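Local coordinates for DMATS type aromatic prenyltransferase (Streptomyces coelicolor, PDB 6ZS0), which probably catalyses transfer of a dimethylallyl group from dimethylallyl diphosphate to carbon 5 of the indole ring of tryptophan, at residues V102-M105 and A106-W109; V166-A169 and L170-L173; G196-T199 and E200-K204; V281-D284 and G285-L288; M300-S303 and V304-A308. All coordinates share one frame; numbering follows the deposited sequence. Where two conformers were deposited one is given.

Contact 1: residues V102-M105 and A106-W109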
loop_
_atom_site.group_PDB
_atom_site.type_symbol
_atom_site.label_atom_id
_atom_site.label_comp_id
_atom_site.label_asym_id
_atom_site.label_seq_id
_atom_site.Cartn_x
_atom_site.Cartn_y
_atom_site.Cartn_z
ATOM N N VAL A 102 -3.478 15.032 -6.851
ATOM C CA VAL A 102 -2.040 14.862 -7.193
ATOM C C VAL A 102 -1.514 16.164 -7.792
ATOM O O VAL A 102 -0.392 16.576 -7.451
ATOM C CB VAL A 102 -1.821 13.657 -8.118
ATOM C CG1 VAL A 102 -0.394 13.564 -8.631
ATOM C CG2 VAL A 102 -2.228 12.370 -7.401
ATOM N N ARG A 103 -2.280 16.818 -8.655
ATOM C CA ARG A 103 -1.792 18.077 -9.271
ATOM C C ARG A 103 -1.656 19.156 -8.202
ATOM O O ARG A 103 -0.708 19.926 -8.285
ATOM C CB ARG A 103 -2.695 18.486 -10.413
ATOM C CG ARG A 103 -2.441 17.626 -11.629
ATOM C CD ARG A 103 -3.448 17.901 -12.682
ATOM N NE ARG A 103 -3.049 17.162 -13.860
ATOM C CZ ARG A 103 -3.794 17.033 -14.937
ATOM N NH1 ARG A 103 -5.005 17.562 -14.977
ATOM N NH2 ARG A 103 -3.314 16.359 -15.967
ATOM N N THR A 104 -2.570 19.223 -7.247
ATOM C CA THR A 104 -2.435 20.167 -6.118
ATOM C C THR A 104 -1.148 19.885 -5.348
ATOM O O THR A 104 -0.402 20.821 -5.019
ATOM C CB THR A 104 -3.679 20.131 -5.243
ATOM O OG1 THR A 104 -4.748 20.528 -6.111
ATOM C CG2 THR A 104 -3.580 21.065 -4.059
ATOM N N MET A 105 -0.833 18.626 -5.096
ATOM C CA MET A 105 0.430 18.294 -4.397
ATOM C C MET A 105 1.614 18.744 -5.255
ATOM O O MET A 105 2.599 19.252 -4.686
ATOM C CB MET A 105 0.507 16.789 -4.149
ATOM C CG MET A 105 -0.544 16.311 -3.198
ATOM S SD MET A 105 -0.549 14.473 -3.174
ATOM C CE MET A 105 -2.058 14.187 -2.255
ATOM N N ALA A 106 1.546 18.548 -6.562
ATOM C CA ALA A 106 2.637 18.920 -7.500
ATOM C C ALA A 106 2.828 20.433 -7.482
ATOM O O ALA A 106 4.014 20.856 -7.546
ATOM C CB ALA A 106 2.379 18.427 -8.888
ATOM N N ARG A 107 1.776 21.217 -7.394
ATOM C CA ARG A 107 1.914 22.701 -7.375
ATOM C C ARG A 107 2.526 23.123 -6.042
ATOM O O ARG A 107 3.200 24.176 -5.993
ATOM C CB ARG A 107 0.584 23.385 -7.620
ATOM C CG ARG A 107 0.031 23.160 -9.017
ATOM C CD ARG A 107 -1.110 24.114 -9.298
ATOM N NE ARG A 107 -2.200 23.995 -8.339
ATOM C CZ ARG A 107 -3.189 23.107 -8.380
ATOM N NH1 ARG A 107 -4.119 23.126 -7.439
ATOM N NH2 ARG A 107 -3.253 22.207 -9.350
ATOM N N ARG A 108 2.335 22.341 -5.004
ATOM C CA ARG A 108 2.888 22.651 -3.674
ATOM C C ARG A 108 4.383 22.326 -3.616
ATOM O O ARG A 108 5.148 23.186 -3.094
ATOM C CB ARG A 108 2.141 21.880 -2.598
ATOM C CG ARG A 108 2.619 22.180 -1.186
ATOM C CD ARG A 108 1.672 21.626 -0.166
ATOM N NE ARG A 108 2.228 21.833 1.162
ATOM C CZ ARG A 108 1.637 21.510 2.294
ATOM N NH1 ARG A 108 2.268 21.728 3.436
ATOM N NH2 ARG A 108 0.433 20.968 2.287
ATOM N N TRP A 109 4.774 21.126 -4.038
ATOM C CA TRP A 109 6.167 20.601 -3.884
ATOM C C TRP A 109 6.950 20.581 -5.205
ATOM O O TRP A 109 8.157 20.330 -5.168
ATOM C CB TRP A 109 6.148 19.223 -3.222
ATOM C CG TRP A 109 5.566 19.283 -1.851
ATOM C CD1 TRP A 109 5.986 20.068 -0.824
ATOM C CD2 TRP A 109 4.442 18.535 -1.354
ATOM N NE1 TRP A 109 5.190 19.880 0.273
ATOM C CE2 TRP A 109 4.242 18.944 -0.015
ATOM C CE3 TRP A 109 3.583 17.577 -1.905
ATOM C CZ2 TRP A 109 3.219 18.417 0.773
ATOM C CZ3 TRP A 109 2.573 17.054 -1.121
ATOM C CH2 TRP A 109 2.396 17.474 0.198
#
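Met105 O near the end of helix 91-109 takes two backbone N-H groups, from Trp109 N at 2.9 Å and, weakly, from Arg108 N. The carbon CE3 of Trp109 comes within 3.4 Å of the same Met105 O, so the carbonyl sits close against the six-membered part of the indole, set oblique to it. Beneath the carbonyl the two side chains cross at a slant, with Trp109 CZ3 3.7 Å from Met105 CB and 3.8 Å from Met105 CG. Beyond CG the Met105 chain runs extended and leaves Trp109 behind; the side chain packs on Cys136, Leu138 and Ala38. On the solvent side Arg107 folds back over the preceding turn. A bend at chi3 (-58°) lays one face of its guanidinium over Thr104 CA and Arg103 O, and brings Arg107 NH1 to 3.0 Å from Thr104 OG1. That hydroxyl, beside the backbone N (chi1 -61°), is already hydrogen-bonded to Glu100 O one turn earlier. The helical bond from Ala106 N to Val102 O, 2.9 Å, continues the ladder. The chemistry is thus divided: the Met105 thioether packs between strand 135-139 and helix 25-39, and the Trp109 indole against Val34 and Pro146, while the charge of Arg107 stays at the surface, where its flat group probably gains from lying over a carbonyl oxygen.

Contact 2: residues V166-A169 and L170-L173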
loop_
_atom_site.group_PDB
_atom_site.type_symbol
_atom_site.label_atom_id
_atom_site.label_comp_id
_atom_site.label_asym_id
_atom_site.label_seq_id
_atom_site.Cartn_x
_atom_site.Cartn_y
_atom_site.Cartn_z
ATOM N N VAL A 166 -0.334 -2.640 -19.385
ATOM C CA VAL A 166 0.969 -2.610 -18.669
ATOM C C VAL A 166 2.103 -2.518 -19.704
ATOM O O VAL A 166 3.054 -1.704 -19.508
ATOM C CB VAL A 166 1.154 -3.808 -17.729
ATOM C CG1 VAL A 166 2.544 -3.821 -17.132
ATOM C CG2 VAL A 166 0.095 -3.848 -16.623
ATOM N N ARG A 167 2.036 -3.336 -20.748
ATOM C CA ARG A 167 3.095 -3.344 -21.779
ATOM C C ARG A 167 3.217 -1.940 -22.383
ATOM O O ARG A 167 4.328 -1.448 -22.485
ATOM C CB ARG A 167 2.809 -4.411 -22.834
ATOM C CG ARG A 167 3.783 -4.373 -24.002
ATOM C CD ARG A 167 3.366 -5.308 -25.107
ATOM N NE ARG A 167 3.329 -6.707 -24.697
ATOM C CZ ARG A 167 4.394 -7.512 -24.603
ATOM N NH1 ARG A 167 4.233 -8.780 -24.262
ATOM N NH2 ARG A 167 5.614 -7.059 -24.837
ATOM N N GLU A 168 2.102 -1.301 -22.744
ATOM C CA GLU A 168 2.111 0.035 -23.379
ATOM C C GLU A 168 2.611 1.066 -22.370
ATOM O O GLU A 168 3.412 1.923 -22.747
ATOM C CB GLU A 168 0.727 0.415 -23.905
ATOM C CG GLU A 168 0.659 1.818 -24.488
ATOM C CD GLU A 168 1.577 2.113 -25.674
ATOM O OE1 GLU A 168 2.231 1.169 -26.196
ATOM O OE2 GLU A 168 1.628 3.284 -26.073
ATOM N N ALA A 169 2.178 0.989 -21.107
ATOM C CA ALA A 169 2.660 1.936 -20.069
ATOM C C ALA A 169 4.189 1.887 -19.974
ATOM O O ALA A 169 4.836 2.957 -19.970
ATOM C CB ALA A 169 2.019 1.636 -18.736
ATOM N N LEU A 170 4.758 0.689 -19.910
ATOM C CA LEU A 170 6.216 0.526 -19.679
ATOM C C LEU A 170 6.961 1.090 -20.889
ATOM O O LEU A 170 7.929 1.832 -20.691
ATOM C CB LEU A 170 6.535 -0.943 -19.432
ATOM C CG LEU A 170 6.067 -1.472 -18.078
ATOM C CD1 LEU A 170 6.214 -2.987 -18.024
ATOM C CD2 LEU A 170 6.841 -0.812 -16.942
ATOM N N ARG A 171 6.463 0.805 -22.089
ATOM C CA ARG A 171 7.041 1.345 -23.346
ATOM C C ARG A 171 7.067 2.875 -23.290
ATOM O O ARG A 171 8.123 3.470 -23.553
ATOM C CB ARG A 171 6.247 0.862 -24.559
ATOM C CG ARG A 171 6.891 1.241 -25.881
ATOM C CD ARG A 171 5.910 1.255 -27.024
ATOM N NE ARG A 171 4.869 2.265 -26.920
ATOM C CZ ARG A 171 5.032 3.570 -27.133
ATOM N NH1 ARG A 171 6.214 4.069 -27.446
ATOM N NH2 ARG A 171 4.000 4.384 -27.024
ATOM N N ARG A 172 5.944 3.500 -22.974
ATOM C CA ARG A 172 5.845 4.971 -22.934
ATOM C C ARG A 172 6.812 5.531 -21.882
ATOM O O ARG A 172 7.224 6.683 -22.044
ATOM C CB ARG A 172 4.419 5.414 -22.634
ATOM C CG ARG A 172 3.392 5.021 -23.685
ATOM C CD ARG A 172 2.083 5.608 -23.252
ATOM N NE ARG A 172 0.959 5.332 -24.132
ATOM C CZ ARG A 172 -0.225 5.926 -24.024
ATOM N NH1 ARG A 172 -0.427 6.846 -23.091
ATOM N NH2 ARG A 172 -1.197 5.630 -24.873
ATOM N N LEU A 173 7.148 4.764 -20.835
ATOM C CA LEU A 173 8.038 5.238 -19.742
ATOM C C LEU A 173 9.502 4.923 -20.090
ATOM O O LEU A 173 10.350 5.019 -19.192
ATOM C CB LEU A 173 7.626 4.595 -18.411
ATOM C CG LEU A 173 6.236 4.956 -17.873
ATOM C CD1 LEU A 173 5.942 4.158 -16.613
ATOM C CD2 LEU A 173 6.102 6.438 -17.586
#
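Val166 and Leu170 lie side by side one turn apart in helix 162-175, pointing the same way, with Val166 CG1 3.9 Å from Leu170 CD1; both reach Val205 of strand 202-209. Arg167 gives its carbonyl to Arg171 N, while its guanidinium turns off to Asp180 and Gln177. Glu168 carries the polar side. Its CG is anti to the backbone N and the chain bends at chi2 (60°), which swings the carboxylate forward along the helix. Arg171 grips it side-on with two nitrogens, NE to Glu168 OE1 at 2.9 Å and NH2 to Glu168 OE2 at 2.8 Å, both nearly straight although the two planes are 38° apart. Arg172 NE meets the same OE2 of Glu168 at 2.9 Å on its anti side, its guanidinium almost perpendicular to the carboxylate. A glutamine in place of Glu168 would probably deprive Arg171 of its negative mate and weaken the link to Arg172. Arg172 has further partners in Asp121 and Glu118. Ala169 accepts a weak bond from Leu173 N where the helix widens. With these salt bridges outward and Val166, Ala169, Leu170 and Leu173 turned to the barrel, this is an amphipathic helix laid on the outside of the ABBA barrel.

Contact 3: residues G196-T199 and E200-K204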
loop_
_atom_site.group_PDB
_atom_site.type_symbol
_atom_site.label_atom_id
_atom_site.label_comp_id
_atom_site.label_asym_id
_atom_site.label_seq_id
_atom_site.Cartn_x
_atom_site.Cartn_y
_atom_site.Cartn_z
ATOM N N GLY A 196 8.729 12.631 -7.993
ATOM C CA GLY A 196 9.606 13.523 -7.212
ATOM C C GLY A 196 10.257 14.549 -8.112
ATOM O O GLY A 196 9.660 14.899 -9.146
ATOM N N ASN A 197 11.448 15.011 -7.748
ATOM C CA ASN A 197 12.152 16.081 -8.493
ATOM C C ASN A 197 12.909 15.486 -9.692
ATOM O O ASN A 197 13.687 16.224 -10.338
ATOM C CB ASN A 197 13.065 16.860 -7.560
ATOM C CG ASN A 197 14.240 16.060 -7.041
ATOM O OD1 ASN A 197 14.288 14.831 -7.184
ATOM N ND2 ASN A 197 15.209 16.764 -6.461
ATOM N N TRP A 198 12.697 14.204 -9.978
ATOM C CA TRP A 198 13.267 13.500 -11.156
ATOM C C TRP A 198 12.222 13.538 -12.280
ATOM O O TRP A 198 11.002 13.623 -11.961
ATOM C CB TRP A 198 13.696 12.073 -10.787
ATOM C CG TRP A 198 12.645 11.293 -10.050
ATOM C CD1 TRP A 198 11.617 10.581 -10.602
ATOM C CD2 TRP A 198 12.492 11.170 -8.624
ATOM N NE1 TRP A 198 10.844 10.017 -9.624
ATOM C CE2 TRP A 198 11.349 10.361 -8.398
ATOM C CE3 TRP A 198 13.191 11.662 -7.516
ATOM C CZ2 TRP A 198 10.915 10.019 -7.113
ATOM C CZ3 TRP A 198 12.746 11.344 -6.247
ATOM C CH2 TRP A 198 11.625 10.527 -6.048
ATOM N N THR A 199 12.672 13.544 -13.537
ATOM C CA THR A 199 11.805 13.356 -14.733
ATOM C C THR A 199 11.906 11.880 -15.170
ATOM O O THR A 199 10.907 11.364 -15.746
ATOM C CB THR A 199 12.148 14.381 -15.824
ATOM O OG1 THR A 199 11.894 15.691 -15.304
ATOM C CG2 THR A 199 11.352 14.199 -17.099
ATOM N N GLU A 200 13.029 11.215 -14.863
ATOM C CA GLU A 200 13.230 9.759 -15.098
ATOM C C GLU A 200 12.183 8.972 -14.308
ATOM O O GLU A 200 12.205 8.954 -13.080
ATOM C CB GLU A 200 14.636 9.307 -14.696
ATOM C CG GLU A 200 14.993 7.923 -15.214
ATOM C CD GLU A 200 14.699 7.700 -16.691
ATOM O OE1 GLU A 200 14.212 6.594 -17.039
ATOM O OE2 GLU A 200 14.947 8.638 -17.495
ATOM N N PRO A 201 11.237 8.285 -14.982
ATOM C CA PRO A 201 10.194 7.544 -14.271
ATOM C C PRO A 201 10.737 6.413 -13.374
ATOM O O PRO A 201 11.685 5.753 -13.748
ATOM C CB PRO A 201 9.325 6.961 -15.404
ATOM C CG PRO A 201 10.222 6.968 -16.628
ATOM C CD PRO A 201 11.104 8.183 -16.444
ATOM N N ARG A 202 10.112 6.229 -12.215
ATOM C CA ARG A 202 10.277 5.028 -11.360
ATOM C C ARG A 202 8.961 4.239 -11.426
ATOM O O ARG A 202 8.007 4.652 -10.774
ATOM C CB ARG A 202 10.720 5.518 -9.987
ATOM C CG ARG A 202 11.841 6.546 -10.091
ATOM C CD ARG A 202 12.557 6.822 -8.789
ATOM N NE ARG A 202 13.678 7.729 -9.025
ATOM C CZ ARG A 202 14.340 8.385 -8.073
ATOM N NH1 ARG A 202 13.995 8.247 -6.800
ATOM N NH2 ARG A 202 15.340 9.188 -8.402
ATOM N N ALA A 203 8.909 3.197 -12.264
ATOM C CA ALA A 203 7.667 2.468 -12.635
ATOM C C ALA A 203 7.611 1.154 -11.874
ATOM O O ALA A 203 8.602 0.410 -11.875
ATOM C CB ALA A 203 7.600 2.217 -14.109
ATOM N N LYS A 204 6.464 0.879 -11.260
ATOM C CA LYS A 204 6.246 -0.322 -10.429
ATOM C C LYS A 204 5.074 -1.098 -11.021
ATOM O O LYS A 204 4.006 -0.491 -11.210
ATOM C CB LYS A 204 5.981 0.096 -8.982
ATOM C CG LYS A 204 7.127 0.850 -8.315
ATOM C CD LYS A 204 6.758 1.432 -6.953
ATOM C CE LYS A 204 7.922 1.412 -5.976
ATOM N NZ LYS A 204 8.150 0.058 -5.415
#
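Glu200 turns its carbonyl oxygen to the Trp198 indole: Glu200 O stands 3.0 Å from Trp198 CD1, oblique to the ring. Its side chain touches Pro263. Pro201 follows, its ring carbon CD 3.3 Å from Thr199 O; the proline nitrogen has no hydrogen to offer that carbonyl. Arg202 then makes the main contact. Its chain runs extended from CG to NE, crossing the tryptophan side chain at about a right angle and spreading along one whole face of the indole. Arg202 CD sits over the five-membered ring in a CH-pi contact, 4.0 Å from its centroid. Farther out the guanidinium lies flat over the six-membered ring, the planes only 7° apart and Arg202 CZ 3.4 Å from the centroid of that Trp198 ring. This is a cation-pi stack in which Arg202 NH1 lies over the ring near the CZ3-CH2 bond of Trp198, and NH2 near CE3. With chi1 at 49°, Trp198 CG stands between its own backbone N and carbonyl carbon, which leaves the opposite face of the indole over Gly196 N. The pyrrole N-H is spent on Asp194 O. The hairpin loop thus joins strands 191-195 and 202-209, with Thr199 near Thr112 and Pro201 against Leu173 of helix 162-175.

Contact 4: residues V281-D284 and G285-L288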
loop_
_atom_site.group_PDB
_atom_site.type_symbol
_atom_site.label_atom_id
_atom_site.label_comp_id
_atom_site.label_asym_id
_atom_site.label_seq_id
_atom_site.Cartn_x
_atom_site.Cartn_y
_atom_site.Cartn_z
ATOM N N VAL A 281 -4.172 -15.806 10.114
ATOM C CA VAL A 281 -3.952 -15.733 11.583
ATOM C C VAL A 281 -5.289 -15.831 12.309
ATOM O O VAL A 281 -6.304 -15.487 11.719
ATOM C CB VAL A 281 -3.254 -14.426 11.965
ATOM C CG1 VAL A 281 -1.860 -14.365 11.396
ATOM C CG2 VAL A 281 -4.073 -13.220 11.548
ATOM N N ARG A 282 -5.246 -16.180 13.595
ATOM C CA ARG A 282 -6.437 -16.139 14.480
ATOM C C ARG A 282 -6.736 -14.698 14.876
ATOM O O ARG A 282 -7.894 -14.393 15.089
ATOM C CB ARG A 282 -6.197 -16.935 15.760
ATOM C CG ARG A 282 -5.939 -18.411 15.553
ATOM C CD ARG A 282 -5.623 -19.085 16.890
ATOM N NE ARG A 282 -5.508 -20.541 16.798
ATOM C CZ ARG A 282 -4.412 -21.211 16.421
ATOM N NH1 ARG A 282 -4.437 -22.537 16.382
ATOM N NH2 ARG A 282 -3.310 -20.559 16.069
ATOM N N HIS A 283 -5.709 -13.870 15.036
ATOM C CA HIS A 283 -5.846 -12.488 15.554
ATOM C C HIS A 283 -4.566 -11.709 15.294
ATOM O O HIS A 283 -3.547 -12.304 14.860
ATOM C CB HIS A 283 -6.255 -12.480 17.048
ATOM C CG HIS A 283 -5.374 -13.314 17.913
ATOM N ND1 HIS A 283 -4.084 -12.957 18.184
ATOM C CD2 HIS A 283 -5.594 -14.492 18.549
ATOM C CE1 HIS A 283 -3.530 -13.874 18.975
ATOM N NE2 HIS A 283 -4.442 -14.822 19.211
ATOM N N ASP A 284 -4.602 -10.418 15.563
ATOM C CA ASP A 284 -3.446 -9.528 15.330
ATOM C C ASP A 284 -2.302 -9.836 16.290
ATOM O O ASP A 284 -1.162 -9.465 15.974
ATOM C CB ASP A 284 -3.880 -8.064 15.389
ATOM C CG ASP A 284 -4.515 -7.665 14.084
ATOM O OD1 ASP A 284 -3.795 -7.773 13.063
ATOM O OD2 ASP A 284 -5.677 -7.234 14.099
ATOM N N GLY A 285 -2.545 -10.510 17.407
ATOM C CA GLY A 285 -1.417 -10.967 18.253
ATOM C C GLY A 285 -0.497 -11.896 17.468
ATOM O O GLY A 285 0.752 -11.761 17.551
ATOM N N GLU A 286 -1.079 -12.836 16.732
ATOM C CA GLU A 286 -0.340 -13.786 15.872
ATOM C C GLU A 286 0.322 -13.030 14.725
ATOM O O GLU A 286 1.462 -13.302 14.429
ATOM C CB GLU A 286 -1.272 -14.853 15.328
ATOM C CG GLU A 286 -1.724 -15.837 16.368
ATOM C CD GLU A 286 -2.383 -17.073 15.785
ATOM O OE1 GLU A 286 -2.653 -17.092 14.573
ATOM O OE2 GLU A 286 -2.633 -18.019 16.554
ATOM N N ALA A 287 -0.390 -12.105 14.076
ATOM C CA ALA A 287 0.214 -11.317 12.977
ATOM C C ALA A 287 1.446 -10.561 13.496
ATOM O O ALA A 287 2.467 -10.540 12.783
ATOM C CB ALA A 287 -0.813 -10.412 12.360
ATOM N N LEU A 288 1.344 -9.959 14.690
ATOM C CA LEU A 288 2.432 -9.170 15.314
ATOM C C LEU A 288 3.613 -10.106 15.608
ATOM O O LEU A 288 4.779 -9.732 15.312
ATOM C CB LEU A 288 1.919 -8.462 16.578
ATOM C CG LEU A 288 2.803 -7.321 17.102
ATOM C CD1 LEU A 288 2.876 -6.172 16.111
ATOM C CD2 LEU A 288 2.290 -6.773 18.428
#
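Glu286, in the first turn of helix 284-297, reaches back with an extended chain to the residues before the helix. Its CG is anti to the carbonyl carbon (chi1 -72°), and the chain stays straight at chi2, which carries the carboxylate back to Arg282. Glu286 OE1 takes the backbone N-H of Arg282 at 2.9 Å, almost linearly but from well above the carboxylate plane. Glu286 OE2 uses its syn lone pair for Arg282 NH2, 2.7 Å away, in a salt bridge whose two flat groups stand nearly perpendicular. The Arg282 chain is extended to NE and passes close by, with CD 3.2 Å from Glu286 OE2. His283, at the N-cap, holds its ring between its backbone N and carbonyl carbon (chi1 52°); one face receives Glu286 CG in a CH-pi contact, 4.1 Å from the ring centroid, and the edge with ND1 is directed at Gly285 N. On the other flank Val281 CG1 comes within 4.2 Å of Ala287 CB. An alanine in place of Glu286 would probably leave the Arg282 amide and guanidinium without their acceptor and take the CH-pi contact from one face of the His283 ring. The carboxylate of Asp284 serves different partners, Arg315 and the amides of Leu323 and Ile324. Glu286, third after the N-cap, bonds the amide just before that N-cap and pins the incoming loop to the first turn of an outer helix of the ABBA barrel.

Contact 5: residues M300-S303 and V304-A308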
loop_
_atom_site.group_PDB
_atom_site.type_symbol
_atom_site.label_atom_id
_atom_site.label_comp_id
_atom_site.label_asym_id
_atom_site.label_seq_id
_atom_site.Cartn_x
_atom_site.Cartn_y
_atom_site.Cartn_z
ATOM N N MET A 300 16.462 -6.521 12.627
ATOM C CA MET A 300 15.743 -5.272 13.021
ATOM C C MET A 300 14.935 -5.515 14.293
ATOM O O MET A 300 14.553 -6.666 14.536
ATOM C CB MET A 300 14.848 -4.765 11.883
ATOM C CG MET A 300 15.695 -4.318 10.706
ATOM S SD MET A 300 14.820 -3.720 9.277
ATOM C CE MET A 300 14.172 -5.256 8.604
ATOM N N ASP A 301 14.733 -4.460 15.080
ATOM C CA ASP A 301 13.906 -4.471 16.316
ATOM C C ASP A 301 12.434 -4.305 15.943
ATOM O O ASP A 301 12.169 -3.538 15.014
ATOM C CB ASP A 301 14.296 -3.338 17.265
ATOM C CG ASP A 301 13.285 -3.113 18.380
ATOM O OD1 ASP A 301 12.708 -2.017 18.448
ATOM O OD2 ASP A 301 13.058 -4.035 19.133
ATOM N N ALA A 302 11.534 -4.944 16.698
ATOM C CA ALA A 302 10.075 -4.995 16.444
ATOM C C ALA A 302 9.266 -4.156 17.453
ATOM O O ALA A 302 8.065 -4.040 17.264
ATOM C CB ALA A 302 9.639 -6.430 16.478
ATOM N N SER A 303 9.873 -3.579 18.502
ATOM C CA SER A 303 9.133 -2.818 19.544
ATOM C C SER A 303 8.361 -1.637 18.921
ATOM O O SER A 303 7.258 -1.341 19.394
ATOM C CB SER A 303 10.057 -2.371 20.669
ATOM O OG SER A 303 10.968 -1.393 20.215
ATOM N N VAL A 304 8.883 -0.998 17.873
ATOM C CA VAL A 304 8.168 0.134 17.216
ATOM C C VAL A 304 6.851 -0.394 16.632
ATOM O O VAL A 304 5.847 0.290 16.760
ATOM C CB VAL A 304 9.028 0.854 16.156
ATOM C CG1 VAL A 304 8.204 1.735 15.233
ATOM C CG2 VAL A 304 10.119 1.694 16.794
ATOM N N LEU A 305 6.842 -1.588 16.044
ATOM C CA LEU A 305 5.595 -2.131 15.440
ATOM C C LEU A 305 4.566 -2.421 16.537
ATOM O O LEU A 305 3.382 -2.182 16.290
ATOM C CB LEU A 305 5.903 -3.372 14.613
ATOM C CG LEU A 305 4.698 -3.977 13.887
ATOM C CD1 LEU A 305 4.109 -3.029 12.833
ATOM C CD2 LEU A 305 5.086 -5.291 13.237
ATOM N N HIS A 306 4.998 -2.871 17.722
ATOM C CA HIS A 306 4.076 -3.069 18.879
ATOM C C HIS A 306 3.446 -1.732 19.284
ATOM O O HIS A 306 2.225 -1.694 19.510
ATOM C CB HIS A 306 4.788 -3.728 20.067
ATOM C CG HIS A 306 5.167 -5.140 19.820
ATOM N ND1 HIS A 306 6.084 -5.495 18.864
ATOM C CD2 HIS A 306 4.777 -6.289 20.412
ATOM C CE1 HIS A 306 6.233 -6.797 18.857
ATOM N NE2 HIS A 306 5.458 -7.310 19.815
ATOM N N ARG A 307 4.232 -0.664 19.342
ATOM C CA ARG A 307 3.708 0.683 19.667
ATOM C C ARG A 307 2.795 1.171 18.536
ATOM O O ARG A 307 1.807 1.851 18.845
ATOM C CB ARG A 307 4.849 1.668 19.908
ATOM C CG ARG A 307 5.654 1.324 21.152
ATOM C CD ARG A 307 6.635 2.413 21.537
ATOM N NE ARG A 307 8.001 2.033 21.197
ATOM C CZ ARG A 307 8.827 2.718 20.402
ATOM N NH1 ARG A 307 8.450 3.860 19.829
ATOM N NH2 ARG A 307 10.045 2.249 20.191
ATOM N N ALA A 308 3.121 0.836 17.282
ATOM C CA ALA A 308 2.333 1.269 16.104
ATOM C C ALA A 308 0.914 0.712 16.220
ATOM O O ALA A 308 -0.027 1.448 15.982
ATOM C CB ALA A 308 3.011 0.818 14.842
HETATM O O HOH W 1 9.424 -2.418 14.886
#
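Ala302 and Leu305 lie 5.4 Å apart at their CA atoms, where the chain leaves an extended run at 300-301 and winds into helix 303-312. The first turn is closed by a weak bond from Leu305 N to Ala302 O and a sound one from Arg307 N to Ser303 O, 3.1 Å. A water ties the same region together, donating to Asp301 O and accepting from Leu305 N at 2.9 Å. Asp301 caps the helix start: its OD2 receives Ser303 N weakly in an Asx turn, and its OD1, through the syn lone pair, takes the hydroxyl of Ser303 OG at 2.6 Å. The helix belongs to the outer layer of the ABBA barrel, with Val304 on Phe70, Leu305 on Ala341 and Ala308 on Leu343. His306 folds back on the N-terminal side, where its ND1 gives a hydrogen to Ala302 O at 2.9 Å. The oxygen lies near the plane of the imidazole, yet the nitrogen stands well above the carbonyl plane. His306 N adds a weak third bond to that oxygen. With CG beside the backbone N (chi1 -69°), the ring also brings CE1 to 4.2 Å from Ala302 CB. Arg307, bent at chi3, carries its NH2 to 3.8 Å from Ser303 OG and spreads its guanidinium over Val304 CA.

Contacts 1, 2, 4 and 5 lie on the outer helices of the ABBA barrel and contact 3 on a hairpin of the barrel itself, all with centres 18 to 22 Å from the centre of the chain; in this family the substrates are bound inside the barrel. Two pairs touch. Contacts 2 and 3 meet where helix 162-175 rests on strand 202-209, Leu173 CD1 lying 3.6 Å from Ala203 CB. Contacts 4 and 5 join successive helices, with Leu288 CD1 3.6 Å from Leu305 CG and Leu288 also against His306. Contact 1 stands nearer the first pair, its centre about 15 Å from that of contact 3, whereas contacts 1 and 4, about 38 Å apart between centres, lie on opposite sides of the chain's centre.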